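Local coordinates for protein beta-mannosidase (Trichoderma harzianum, PDB 4CVU) that probably hydrolyses beta-mannosidic linkages, removing mannose from the ends of sugar chains, as a glycosylated fungal beta-mannosidase of glycoside hydrolase family 2, at residues A[629-632]-A[636-639]. Residues are numbered along the deposited sequence; the frame is centred on the assembly and turned at random.
With NAG (2-acetamido-2-deoxy-beta-D-glucopyranose), chain L.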
loop_
_atom_site.group_PDB
_atom_site.type_symbol
_atom_site.label_atom_id
_atom_site.label_comp_id
_atom_site.label_asym_id
_atom_site.label_seq_id
_atom_site.Cartn_x
_atom_site.Cartn_y
_atom_site.Cartn_z
ATOM N N TYR A 629 2.435 24.334 -1.571
ATOM C CA TYR A 629 1.571 25.208 -2.336
ATOM C C TYR A 629 1.043 24.523 -3.590
ATOM O O TYR A 629 1.705 23.664 -4.145
ATOM C CB TYR A 629 2.349 26.450 -2.766
ATOM C CG TYR A 629 2.675 27.325 -1.611
ATOM C CD1 TYR A 629 3.672 26.974 -0.722
ATOM C CD2 TYR A 629 1.948 28.488 -1.372
ATOM C CE1 TYR A 629 3.962 27.768 0.372
ATOM C CE2 TYR A 629 2.230 29.295 -0.284
ATOM C CZ TYR A 629 3.235 28.924 0.590
ATOM O OH TYR A 629 3.518 29.698 1.671
ATOM N N PRO A 630 -0.137 24.940 -4.066
ATOM C CA PRO A 630 -0.782 24.194 -5.121
ATOM C C PRO A 630 -0.102 24.425 -6.505
ATOM O O PRO A 630 0.685 25.371 -6.704
ATOM C CB PRO A 630 -2.224 24.696 -5.072
ATOM C CG PRO A 630 -2.159 26.043 -4.474
ATOM C CD PRO A 630 -0.895 26.153 -3.688
ATOM N N ALA A 631 -0.414 23.527 -7.407
ATOM C CA ALA A 631 0.279 23.394 -8.663
ATOM C C ALA A 631 0.012 24.570 -9.618
ATOM O O ALA A 631 0.821 24.841 -10.501
ATOM C CB ALA A 631 -0.112 22.051 -9.310
ATOM N N GLY A 632 -1.108 25.259 -9.431
ATOM C CA GLY A 632 -1.514 26.328 -10.317
ATOM C C GLY A 632 -1.937 25.814 -11.684
ATOM O O GLY A 632 -1.730 26.490 -12.681
ATOM N N ARG A 636 2.662 18.203 -12.611
ATOM C CA ARG A 636 3.220 17.601 -11.387
ATOM C C ARG A 636 4.218 18.590 -10.830
ATOM O O ARG A 636 5.409 18.529 -11.123
ATOM C CB ARG A 636 3.913 16.263 -11.658
ATOM C CG ARG A 636 2.977 15.156 -12.105
ATOM C CD ARG A 636 3.640 13.783 -12.019
ATOM N NE ARG A 636 2.690 12.714 -12.336
ATOM C CZ ARG A 636 2.829 11.437 -11.988
ATOM N NH1 ARG A 636 3.889 11.019 -11.301
ATOM N NH2 ARG A 636 1.901 10.557 -12.341
ATOM N N ASN A 637 3.721 19.509 -10.028
ATOM C CA ASN A 637 4.504 20.634 -9.584
ATOM C C ASN A 637 5.258 20.320 -8.265
ATOM O O ASN A 637 4.807 20.660 -7.150
ATOM C CB ASN A 637 3.584 21.833 -9.485
ATOM C CG ASN A 637 4.329 23.142 -9.465
ATOM O OD1 ASN A 637 5.473 23.210 -9.023
ATOM N ND2 ASN A 637 3.685 24.193 -9.967
ATOM N N ILE A 638 6.415 19.681 -8.415
ATOM C CA ILE A 638 7.282 19.306 -7.277
ATOM C C ILE A 638 7.813 20.550 -6.595
ATOM O O ILE A 638 7.926 20.599 -5.386
ATOM C CB ILE A 638 8.467 18.388 -7.729
ATOM C CG1 ILE A 638 8.030 16.937 -7.743
ATOM C CG2 ILE A 638 9.648 18.433 -6.754
ATOM C CD1 ILE A 638 7.475 16.530 -9.056
ATOM N N HIS A 639 8.129 21.566 -7.369
ATOM C CA HIS A 639 8.688 22.784 -6.809
ATOM C C HIS A 639 7.729 23.451 -5.788
ATOM O O HIS A 639 8.121 23.790 -4.684
ATOM C CB HIS A 639 9.020 23.771 -7.924
ATOM C CG HIS A 639 9.486 25.108 -7.429
ATOM N ND1 HIS A 639 10.815 25.388 -7.161
ATOM C CD2 HIS A 639 8.790 26.241 -7.138
ATOM C CE1 HIS A 639 10.919 26.640 -6.736
ATOM N NE2 HIS A 639 9.704 27.176 -6.707
HETATM C C1 NAG L . 3.195 27.294 -8.602
HETATM C C2 NAG L . 3.876 28.559 -8.161
HETATM C C3 NAG L . 3.642 29.642 -9.201
HETATM C C4 NAG L . 4.106 29.110 -10.559
HETATM C C5 NAG L . 3.433 27.769 -10.865
HETATM C C6 NAG L . 3.877 27.157 -12.188
HETATM C C7 NAG L . 4.101 29.420 -5.865
HETATM C C8 NAG L . 3.404 29.741 -4.561
HETATM N N2 NAG L . 3.358 28.922 -6.854
HETATM O O3 NAG L . 4.344 30.816 -8.787
HETATM O O4 NAG L . 3.815 30.020 -11.612
HETATM O O5 NAG L . 3.752 26.858 -9.834
HETATM O O6 NAG L . 5.274 27.008 -12.163
HETATM O O7 NAG L . 5.307 29.616 -5.943
HETATM O O HOH W 1 2.331 22.085 -6.265
#
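The side-chain amide of Asn637 reaches back across the loop to the backbone of Ala631: ND2 donates to Ala631 O at 3.0 Å, with an N-H...O angle of 149°. A chi1 of -162° sets CG opposite the backbone N and swings the amide toward Ala631. Ala631 O lies close to the amide plane of Asn637, whereas ND2 itself is tilted from the plane of the carbonyl it meets. Asn637 ND2 gives a second hydrogen bond, 2.7 Å long, to ring oxygen O5 of an N-acetylglucosamine. Asn637 is the N-cap of helix 638-655: OD1 accepts from the backbone N of Asn640, and this cap and the two ND2 bonds together hold the rotation of the amide. The backbone of Asn637 is the centre of an inverse gamma turn, closed by a weak hydrogen bond from Ile638 N to Arg636 O. The sugar is probably carried by Asn640, the first residue of an Asn-Ser-Thr sequon; Asn640 ND2 also hydrogen-bonds Pro630 O. Nonpolar contact is slight: CB of Ala631 meets CB of Asn637 at 3.7 Å, and the sugar's acetyl methyl C8 approaches Tyr629 CD2 obliquely at 3.7 Å. One water bridges the backbones, donating to Tyr629 O (2.7 Å) and Asn637 O (3.0 Å).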